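Local coordinates for uncharacterized protein (PDB 3EWL), which is of unknown function but, in this C-terminal portion, has a thioredoxin-like fold that may serve in thiol-disulfide chemistry, at residues N41-K44 / F45-L48; G92-K95 / A96-R100; K125-S128 / M129-I133. All coordinates share one frame; numbering follows the deposited sequence.

Contact 1 of 3, residues N41-K44 / F45-L48; sequences NCRK and FEKL
Asn41 and Phe45 start a run of i to i+4 backbone bonds in the N-terminal half of helix 40-50, Phe45 N giving its proton to Asn41 O at 3.2 Å. Cys42 does two things here: its carbonyl accepts Glu46 N (2.9 Å), and its CB rests against a face of the Arg43 guanidinium, 3.3 Å above the plane and toward the rim, while also lying 3.8 Å from Glu46 OE1. With Cys39, Cys42 forms a CxxC pattern at the helix start, as in thioredoxins, where such a pair is the redox site; in this protein that role is unconfirmed. Arg43 then closes on Glu46 side-on. In this salt bridge Arg43 NE donates to Glu46 OE2 at 2.9 Å and Arg43 NH1 to Glu46 OE1 at 2.6 Å, each carboxylate oxygen approached from its syn side. Both oxygens lie close to the guanidinium plane, yet the two flat groups are turned 36° apart, so OE2 is met out of the carboxylate plane. The arginine reaches this place because its chain bends at chi2 (-67°) and again at chi3, folding back alongside the extended glutamate so that the two point the same way. Arg43 NH2 also donates to Asp36 O in the preceding loop, and Glu46, a buried residue, touches Phe33 and Met85. Arg43 O receives Lys47 N at 2.8 Å, and Lys44 O binds Leu48 N in the same way.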
ATOM      1  N   ASN A  41       8.187   3.711 -12.036  1.00 20.32           N
ATOM      2  CA  ASN A  41       8.756   3.060 -10.864  1.00 19.23           C
ATOM      3  C   ASN A  41       7.708   2.239 -10.097  1.00 18.33           C
ATOM      4  O   ASN A  41       8.025   1.193  -9.514  1.00 16.76           O
ATOM      5  CB  ASN A  41       9.425   4.059  -9.936  1.00 20.04           C
ATOM      6  CG  ASN A  41      10.799   4.514 -10.456  1.00 23.50           C
ATOM      7  OD1 ASN A  41      11.462   3.819 -11.232  1.00 25.09           O
ATOM      8  ND2 ASN A  41      11.200   5.693 -10.057  1.00 23.94           N
ATOM      9  N   CYS A  42       6.468   2.717 -10.087  1.00 17.40           N
ATOM     10  CA  CYS A  42       5.394   1.959  -9.423  1.00 18.56           C
ATOM     11  C   CYS A  42       5.133   0.659 -10.203  1.00 18.72           C
ATOM     12  O   CYS A  42       5.136  -0.421  -9.622  1.00 18.81           O
ATOM     13  CB  CYS A  42       4.129   2.811  -9.285  1.00 17.38           C
ATOM     14  SG  CYS A  42       4.349   4.249  -8.106  1.00 20.63           S
ATOM     15  N   ARG A  43       4.983   0.770 -11.527  1.00 19.52           N
ATOM     16  CA  ARG A  43       4.786  -0.390 -12.403  1.00 19.89           C
ATOM     17  C   ARG A  43       5.885  -1.444 -12.216  1.00 20.34           C
ATOM     18  O   ARG A  43       5.575  -2.635 -12.096  1.00 19.75           O
ATOM     19  CB  ARG A  43       4.693   0.039 -13.865  1.00 19.83           C
ATOM     20  CG  ARG A  43       3.722   1.219 -14.162  1.00 21.32           C
ATOM     21  CD  ARG A  43       2.245   0.896 -13.947  1.00 19.27           C
ATOM     22  NE  ARG A  43       1.822   0.994 -12.535  1.00 21.89           N
ATOM     23  CZ  ARG A  43       1.523   2.131 -11.916  1.00 22.40           C
ATOM     24  NH1 ARG A  43       1.117   2.117 -10.638  1.00 21.55           N
ATOM     25  NH2 ARG A  43       1.615   3.292 -12.578  1.00 20.93           N
ATOM     26  N   LYS A  44       7.152  -1.017 -12.169  1.00 20.39           N
ATOM     27  CA  LYS A  44       8.254  -1.969 -12.040  1.00 21.62           C
ATOM     28  C   LYS A  44       8.228  -2.709 -10.722  1.00 20.46           C
ATOM     29  O   LYS A  44       8.472  -3.917 -10.702  1.00 19.97           O
ATOM     30  CB  LYS A  44       9.640  -1.307 -12.227  1.00 22.24           C
ATOM     31  CG  LYS A  44       9.827  -0.691 -13.624  1.00 27.52           C
ATOM     32  CD  LYS A  44      11.131   0.164 -13.764  1.00 35.34           C
ATOM     33  CE  LYS A  44      12.459  -0.676 -13.633  1.00 38.56           C
ATOM     34  NZ  LYS A  44      13.005  -0.789 -12.215  1.00 42.59           N
ATOM     35  N   PHE A  45       7.969  -1.991  -9.623  1.00 19.65           N
ATOM     36  CA  PHE A  45       7.836  -2.629  -8.318  1.00 20.33           C
ATOM     37  C   PHE A  45       6.694  -3.666  -8.344  1.00 20.07           C
ATOM     38  O   PHE A  45       6.845  -4.802  -7.863  1.00 19.86           O
ATOM     39  CB  PHE A  45       7.574  -1.582  -7.191  1.00 20.75           C
ATOM     40  CG  PHE A  45       7.501  -2.201  -5.821  1.00 23.86           C
ATOM     41  CD1 PHE A  45       8.622  -2.213  -4.992  1.00 26.49           C
ATOM     42  CD2 PHE A  45       6.349  -2.859  -5.393  1.00 27.06           C
ATOM     43  CE1 PHE A  45       8.584  -2.807  -3.754  1.00 26.65           C
ATOM     44  CE2 PHE A  45       6.301  -3.471  -4.128  1.00 28.63           C
ATOM     45  CZ  PHE A  45       7.421  -3.450  -3.319  1.00 29.22           C
ATOM     46  N   GLU A  46       5.535  -3.238  -8.861  1.00 20.60           N
ATOM     47  CA  GLU A  46       4.348  -4.095  -9.032  1.00 21.20           C
ATOM     48  C   GLU A  46       4.721  -5.362  -9.809  1.00 20.59           C
ATOM     49  O   GLU A  46       4.383  -6.449  -9.387  1.00 20.09           O
ATOM     50  CB  GLU A  46       3.205  -3.361  -9.764  1.00 20.92           C
ATOM     51  CG  GLU A  46       2.536  -2.254  -8.964  1.00 21.56           C
ATOM     52  CD  GLU A  46       1.873  -1.169  -9.858  1.00 24.93           C
ATOM     53  OE1 GLU A  46       1.601  -0.036  -9.351  1.00 24.21           O
ATOM     54  OE2 GLU A  46       1.622  -1.435 -11.048  1.00 23.05           O
ATOM     55  N   LYS A  47       5.447  -5.207 -10.915  1.00 20.54           N
ATOM     56  CA  LYS A  47       5.919  -6.329 -11.730  1.00 21.06           C
ATOM     57  C   LYS A  47       6.851  -7.270 -10.963  1.00 21.72           C
ATOM     58  O   LYS A  47       6.697  -8.488 -11.036  1.00 22.26           O
ATOM     59  CB  LYS A  47       6.626  -5.801 -12.989  1.00 21.51           C
ATOM     60  CG  LYS A  47       7.125  -6.914 -13.928  1.00 22.07           C
ATOM     61  CD  LYS A  47       8.095  -6.402 -14.938  1.00 23.16           C
ATOM     62  CE  LYS A  47       8.501  -7.501 -15.889  1.00 23.91           C
ATOM     63  NZ  LYS A  47       9.485  -8.398 -15.235  1.00 25.20           N
ATOM     64  N   LEU A  48       7.816  -6.713 -10.231  0.50 22.02           N
ATOM     65  CA  LEU A  48       8.793  -7.531  -9.508  0.50 22.50           C
ATOM     66  C   LEU A  48       8.145  -8.265  -8.340  0.50 22.33           C
ATOM     67  O   LEU A  48       8.444  -9.422  -8.089  0.50 21.57           O
ATOM     68  CB  LEU A  48       9.940  -6.683  -8.962  0.50 22.43           C
ATOM     69  CG  LEU A  48      10.999  -6.081  -9.881  0.50 23.60           C
ATOM     70  CD1 LEU A  48      12.037  -5.342  -9.017  0.50 24.32           C
ATOM     71  CD2 LEU A  48      11.672  -7.143 -10.746  0.50 23.81           C
TER

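Contact 2 of 3, residues G92-K95 / A96-R100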
ATOM      1  N   GLY A  92      -6.904   1.675  -3.532  1.00 19.56           N
ATOM      2  CA  GLY A  92      -7.744   2.731  -2.956  1.00 19.23           C
ATOM      3  C   GLY A  92      -7.279   4.148  -3.248  1.00 19.30           C
ATOM      4  O   GLY A  92      -6.117   4.366  -3.519  1.00 19.23           O
ATOM      5  N   TRP A  93      -8.197   5.105  -3.195  1.00 18.94           N
ATOM      6  CA  TRP A  93      -7.888   6.520  -3.336  1.00 18.91           C
ATOM      7  C   TRP A  93      -8.263   7.184  -2.023  1.00 18.39           C
ATOM      8  O   TRP A  93      -9.378   7.019  -1.568  1.00 19.59           O
ATOM      9  CB  TRP A  93      -8.725   7.144  -4.486  1.00 18.79           C
ATOM     10  CG  TRP A  93      -8.702   8.674  -4.591  1.00 19.72           C
ATOM     11  CD1 TRP A  93      -7.604   9.474  -4.538  1.00 19.58           C
ATOM     12  CD2 TRP A  93      -9.822   9.551  -4.824  1.00 19.07           C
ATOM     13  NE1 TRP A  93      -7.964  10.789  -4.696  1.00 18.83           N
ATOM     14  CE2 TRP A  93      -9.316  10.867  -4.875  1.00 19.66           C
ATOM     15  CE3 TRP A  93     -11.206   9.345  -5.007  1.00 21.25           C
ATOM     16  CZ2 TRP A  93     -10.148  11.998  -5.075  1.00 22.09           C
ATOM     17  CZ3 TRP A  93     -12.041  10.453  -5.195  1.00 21.60           C
ATOM     18  CH2 TRP A  93     -11.506  11.771  -5.230  1.00 22.72           C
ATOM     19  N   ASN A  94      -7.349   7.958  -1.447  1.00 18.13           N
ATOM     20  CA  ASN A  94      -7.608   8.753  -0.233  1.00 17.65           C
ATOM     21  C   ASN A  94      -8.448   9.970  -0.615  1.00 18.04           C
ATOM     22  O   ASN A  94      -7.932  11.079  -0.713  1.00 18.75           O
ATOM     23  CB  ASN A  94      -6.275   9.162   0.403  1.00 17.66           C
ATOM     24  CG  ASN A  94      -6.426   9.953   1.722  1.00 20.49           C
ATOM     25  OD1 ASN A  94      -5.781  11.000   1.891  1.00 16.27           O
ATOM     26  ND2 ASN A  94      -7.261   9.447   2.669  1.00 20.97           N
ATOM     27  N   LYS A  95      -9.730   9.727  -0.886  1.00 18.46           N
ATOM     28  CA  LYS A  95     -10.693  10.744  -1.357  1.00 19.23           C
ATOM     29  C   LYS A  95     -10.716  11.904  -0.362  1.00 19.51           C
ATOM     30  O   LYS A  95     -10.757  13.073  -0.776  1.00 19.24           O
ATOM     31  CB  LYS A  95     -12.085  10.100  -1.495  1.00 19.82           C
ATOM     32  CG  LYS A  95     -13.258  10.959  -2.048  1.00 20.84           C
ATOM     33  CD  LYS A  95     -14.500  10.051  -2.253  1.00 22.18           C
ATOM     34  CE  LYS A  95     -15.759  10.824  -2.735  1.00 22.10           C
ATOM     35  NZ  LYS A  95     -16.169  11.903  -1.715  1.00 22.33           N
ATOM     36  N   ALA A  96     -10.629  11.590   0.931  1.00 18.85           N
ATOM     37  CA  ALA A  96     -10.601  12.644   1.968  1.00 20.54           C
ATOM     38  C   ALA A  96      -9.427  13.638   1.813  1.00 20.54           C
ATOM     39  O   ALA A  96      -9.557  14.787   2.224  1.00 20.96           O
ATOM     40  CB  ALA A  96     -10.663  12.046   3.383  1.00 20.33           C
ATOM     41  N   GLY A  97      -8.321  13.202   1.182  1.00 20.60           N
ATOM     42  CA  GLY A  97      -7.163  14.068   0.932  1.00 20.74           C
ATOM     43  C   GLY A  97      -6.310  14.352   2.166  1.00 21.12           C
ATOM     44  O   GLY A  97      -5.385  15.149   2.108  1.00 22.18           O
ATOM     45  N   ASP A  98      -6.605  13.711   3.294  1.00 21.14           N
ATOM     46  CA  ASP A  98      -5.918  14.031   4.565  1.00 20.87           C
ATOM     47  C   ASP A  98      -4.498  13.489   4.675  1.00 19.66           C
ATOM     48  O   ASP A  98      -3.719  14.001   5.489  1.00 18.72           O
ATOM     49  CB  ASP A  98      -6.728  13.570   5.782  1.00 21.56           C
ATOM     50  CG  ASP A  98      -7.275  12.136   5.622  1.00 25.41           C
ATOM     51  OD1 ASP A  98      -7.881  11.625   6.587  1.00 28.92           O
ATOM     52  OD2 ASP A  98      -7.120  11.519   4.537  1.00 28.67           O
ATOM     53  N   ILE A  99      -4.154  12.461   3.896  1.00 17.65           N
ATOM     54  CA  ILE A  99      -2.771  11.965   3.888  1.00 16.80           C
ATOM     55  C   ILE A  99      -1.797  13.080   3.466  1.00 18.01           C
ATOM     56  O   ILE A  99      -0.786  13.298   4.101  1.00 17.20           O
ATOM     57  CB  ILE A  99      -2.608  10.729   2.990  1.00 17.08           C
ATOM     58  CG1 ILE A  99      -3.233   9.492   3.677  1.00 15.64           C
ATOM     59  CG2 ILE A  99      -1.078  10.458   2.683  1.00 17.36           C
ATOM     60  CD1 ILE A  99      -3.380   8.314   2.742  1.00 13.15           C
ATOM     61  N   ARG A 100      -2.149  13.815   2.426  1.00 18.67           N
ATOM     62  CA  ARG A 100      -1.365  14.961   2.025  1.00 20.13           C
ATOM     63  C   ARG A 100      -1.626  16.154   2.930  1.00 20.99           C
ATOM     64  O   ARG A 100      -0.698  16.700   3.456  1.00 22.14           O
ATOM     65  CB  ARG A 100      -1.647  15.317   0.570  1.00 19.95           C
ATOM     66  CG  ARG A 100      -1.173  14.237  -0.424  1.00 19.08           C
ATOM     67  CD  ARG A 100       0.364  14.137  -0.506  1.00 19.39           C
ATOM     68  NE  ARG A 100       0.793  13.510  -1.764  1.00 22.21           N
ATOM     69  CZ  ARG A 100       1.989  12.954  -1.940  1.00 24.47           C
ATOM     70  NH1 ARG A 100       2.882  12.975  -0.944  1.00 26.12           N
ATOM     71  NH2 ARG A 100       2.308  12.377  -3.092  1.00 22.32           N
TER
HETATM   72  O   HOH W   1      -4.321  12.695   0.436  1.00 16.57           O
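The flat groups of Asn94 and Asp98 meet edge to edge: amide and carboxylate are nearly coplanar, 11° apart, although the two side chains cross at about a right angle. Asn94 ND2 donates in its own plane to Asp98 OD2 (2.8 Å), reaching that oxygen nearly along its C-O bond. Ile99 CD1 lies over one face of the Asn94 amide, 3.6 Å from Asn94 CG. The neighbouring indole of Trp93 has Lys95 CA over the centre of one face, 3.6 Å above the plane, and its ring meets Trp78.

At the other end of the amide, Asn94 OD1 accepts Ile99 N at 3.0 Å from a donor tilted 25° off the carbonyl plane. Water 1 gives a proton to the same OD1 (2.7 Å) and accepts a longer bond from Arg100 N, extending the grip by one residue. CG anti to the Asn94 nitrogen (chi1 -178°) brings the amide to the first turn of helix 98-101. The backbone between makes a type I beta turn, closed by Gly97 N to Asn94 O at 2.9 Å; Gly97, the N-cap residue, has a positive phi, which by itself favours glycine.

The stretch joins edge strand 90-93 of the central sheet to this short helix. One buried amide thus has both ends engaged: its nitrogen serves Asp98 OD2 and Thr11 O while its oxygen takes Ile99 N and the water, which together set the flip of the amide.

Contact 3 of 3, residues K125-S128 / M129-I133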
ATOM      1  N   LYS A 125       9.730   1.213   7.594  1.00 24.00           N
ATOM      2  CA  LYS A 125       9.343   2.550   7.151  1.00 25.13           C
ATOM      3  C   LYS A 125      10.002   2.957   5.812  1.00 25.41           C
ATOM      4  O   LYS A 125      11.206   2.858   5.677  1.00 26.26           O
ATOM      5  CB  LYS A 125       9.654   3.579   8.252  1.00 24.73           C
ATOM      6  CG  LYS A 125       9.919   4.981   7.687  1.00 27.98           C
ATOM      7  CD  LYS A 125       9.594   6.103   8.609  1.00 30.99           C
ATOM      8  CE  LYS A 125       9.550   7.370   7.768  1.00 32.31           C
ATOM      9  NZ  LYS A 125       8.786   8.378   8.493  1.00 35.35           N
ATOM     10  N   ASP A 126       9.223   3.397   4.818  1.00 25.90           N
ATOM     11  CA  ASP A 126       9.789   3.874   3.538  1.00 26.76           C
ATOM     12  C   ASP A 126      10.891   2.915   3.047  1.00 28.21           C
ATOM     13  O   ASP A 126      12.055   3.308   2.806  1.00 29.13           O
ATOM     14  CB  ASP A 126      10.360   5.279   3.696  1.00 26.47           C
ATOM     15  CG  ASP A 126      10.850   5.884   2.362  1.00 28.34           C
ATOM     16  OD1 ASP A 126      10.533   5.339   1.277  1.00 28.12           O
ATOM     17  OD2 ASP A 126      11.525   6.945   2.406  1.00 30.78           O
ATOM     18  N   THR A 127      10.508   1.662   2.876  1.00 28.40           N
ATOM     19  CA  THR A 127      11.469   0.597   2.749  1.00 29.44           C
ATOM     20  C   THR A 127      11.671   0.163   1.286  1.00 29.86           C
ATOM     21  O   THR A 127      11.127   0.798   0.345  1.00 30.02           O
ATOM     22  CB  THR A 127      11.068  -0.537   3.725  1.00 29.46           C
ATOM     23  OG1 THR A 127      12.075  -1.545   3.751  1.00 29.67           O
ATOM     24  CG2 THR A 127       9.703  -1.133   3.347  1.00 32.10           C
ATOM     25  N   SER A 128      12.486  -0.870   1.091  1.00 29.79           N
ATOM     26  CA  SER A 128      12.756  -1.399  -0.244  1.00 30.87           C
ATOM     27  C   SER A 128      12.513  -2.892  -0.403  1.00 30.10           C
ATOM     28  O   SER A 128      12.379  -3.618   0.582  1.00 29.53           O
ATOM     29  CB  SER A 128      14.189  -1.079  -0.671  1.00 31.06           C
ATOM     30  OG  SER A 128      14.208   0.132  -1.424  1.00 35.59           O
HETATM   31  N   MSE A 129      12.495  -3.333  -1.662  1.00 30.20           N
HETATM   32  CA  MSE A 129      12.196  -4.697  -2.012  1.00 30.84           C
HETATM   33  C   MSE A 129      13.157  -5.668  -1.297  1.00 30.96           C
HETATM   34  O   MSE A 129      12.732  -6.680  -0.698  1.00 30.36           O
HETATM   35  CB  MSE A 129      12.234  -4.856  -3.538  1.00 30.71           C
HETATM   36  CG  MSE A 129      11.794  -6.229  -4.005  1.00 32.72           C
HETATM   37 SE   MSE A 129       9.863  -6.464  -3.766  0.90 36.58          SE
HETATM   38  CE  MSE A 129       9.281  -5.706  -5.453  1.00 36.04           C
ATOM     39  N   GLU A 130      14.438  -5.320  -1.324  1.00 30.99           N
ATOM     40  CA  GLU A 130      15.470  -6.085  -0.634  1.00 32.04           C
ATOM     41  C   GLU A 130      15.146  -6.262   0.844  1.00 31.34           C
ATOM     42  O   GLU A 130      15.261  -7.369   1.380  1.00 30.74           O
ATOM     43  CB  GLU A 130      16.833  -5.369  -0.739  1.00 32.73           C
ATOM     44  CG  GLU A 130      17.479  -5.416  -2.118  1.00 38.07           C
ATOM     45  CD  GLU A 130      16.989  -4.287  -3.072  1.00 44.75           C
ATOM     46  OE1 GLU A 130      17.610  -4.134  -4.164  1.00 49.02           O
ATOM     47  OE2 GLU A 130      16.003  -3.553  -2.747  1.00 45.27           O
ATOM     48  N   GLN A 131      14.793  -5.158   1.512  1.00 30.47           N
ATOM     49  CA  GLN A 131      14.521  -5.191   2.947  1.00 30.65           C
ATOM     50  C   GLN A 131      13.278  -5.996   3.277  1.00 29.35           C
ATOM     51  O   GLN A 131      13.222  -6.662   4.309  1.00 27.63           O
ATOM     52  CB  GLN A 131      14.344  -3.777   3.533  1.00 31.36           C
ATOM     53  CG  GLN A 131      15.488  -3.291   4.399  1.00 36.42           C
ATOM     54  CD  GLN A 131      15.161  -2.042   5.247  1.00 41.61           C
ATOM     55  OE1 GLN A 131      14.478  -1.095   4.790  1.00 43.66           O
ATOM     56  NE2 GLN A 131      15.668  -2.030   6.482  1.00 41.53           N
ATOM     57  N   LEU A 132      12.265  -5.884   2.413  1.00 28.64           N
ATOM     58  CA  LEU A 132      11.026  -6.670   2.542  1.00 28.42           C
ATOM     59  C   LEU A 132      11.265  -8.174   2.429  1.00 28.42           C
ATOM     60  O   LEU A 132      10.854  -8.938   3.307  1.00 28.04           O
ATOM     61  CB  LEU A 132      10.015  -6.259   1.467  1.00 28.52           C
ATOM     62  CG  LEU A 132       9.067  -5.132   1.824  1.00 28.53           C
ATOM     63  CD1 LEU A 132       8.412  -4.638   0.500  1.00 29.24           C
ATOM     64  CD2 LEU A 132       8.048  -5.626   2.866  1.00 23.60           C
ATOM     65  N   ILE A 133      11.944  -8.571   1.354  1.00 28.40           N
ATOM     66  CA  ILE A 133      12.255  -9.960   1.093  1.00 29.28           C
ATOM     67  C   ILE A 133      13.006 -10.485   2.294  1.00 29.66           C
ATOM     68  O   ILE A 133      12.593 -11.474   2.935  1.00 29.96           O
ATOM     69  CB  ILE A 133      13.092 -10.111  -0.201  1.00 28.85           C
ATOM     70  CG1 ILE A 133      12.217  -9.924  -1.437  1.00 29.83           C
ATOM     71  CG2 ILE A 133      13.797 -11.488  -0.273  1.00 29.80           C
ATOM     72  CD1 ILE A 133      13.012  -9.572  -2.670  1.00 29.82           C
TER
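Thr127 and Gln131 make the one polar side-chain link of this helix start: Thr127 OG1 donates to Gln131 OE1 at 2.7 Å. The hydroxyl approaches from above the amide, 44° out of the carbonyl plane, and so does not address a lone pair squarely. The side-chain shapes set this up. The threonine hydroxyl stands opposite its own backbone nitrogen (chi1 -173°), which sets it beside Gln131, and the glutamine chain, extended beyond CG, crosses Thr127 obliquely, so that Gln131 CB also lies close, 3.2 Å from Thr127 OG1.

Among backbone bonds, Leu132 N reaches Ser128 O at 2.9 Å, and Ile133 N follows with Met129 O, establishing the alpha-helical pattern of helix 129-137. Ser128 is the N-cap residue, but its side chain makes no capping bond.

Looser van der Waals contacts complete the junction. Thr127 CG2 faces Leu132 CG at 4.3 Å, and Ser128 CB touches Glu130 OE2 at 3.7 Å. Thr127 and Leu132 are buried, resting on Ile113 and Leu115 of strand 112-116, while Met129, a selenomethionine, bent at chi2 and chi3, packs on Phe45, Leu48 and Phe49 of helix 40-50 and Phe55 of helix 53-61. The last strand of the central sheet, 122-124, here hands over to the closing helix of the thioredoxin-like fold, and in the loop between them Asp126 forms a salt bridge with Arg108.

With the serine hydroxyl not capping, the side-chain share of the polar bonding across this junction falls to Thr127 and Gln131. The threonine proton is committed to the amide oxygen, which defines the hydroxyl's rotation and favours the glutamine orientation that presents OE1.

Each contact is partly buried, and the centre of each lies about 13 Å from the chain's centre. Contacts 1 and 3 belong to neighbouring helices, 40-50 and 129-137, and touch directly: Phe45 CE1 meets Met129 CE at 3.4 Å, and Phe45 packs on Leu132. Contact 2 stands apart, its centre about 22 Å from that of contact 1 and about 23 Å from that of contact 3, at the other edge of the central sheet. Chemistry follows place: a side-on salt bridge along one helix in contact 1, a neutral hydroxyl-amide bond at a helix start in contact 3, and in contact 2 an amide joined to a carboxylate, water and backbone where a strand turns into a helix.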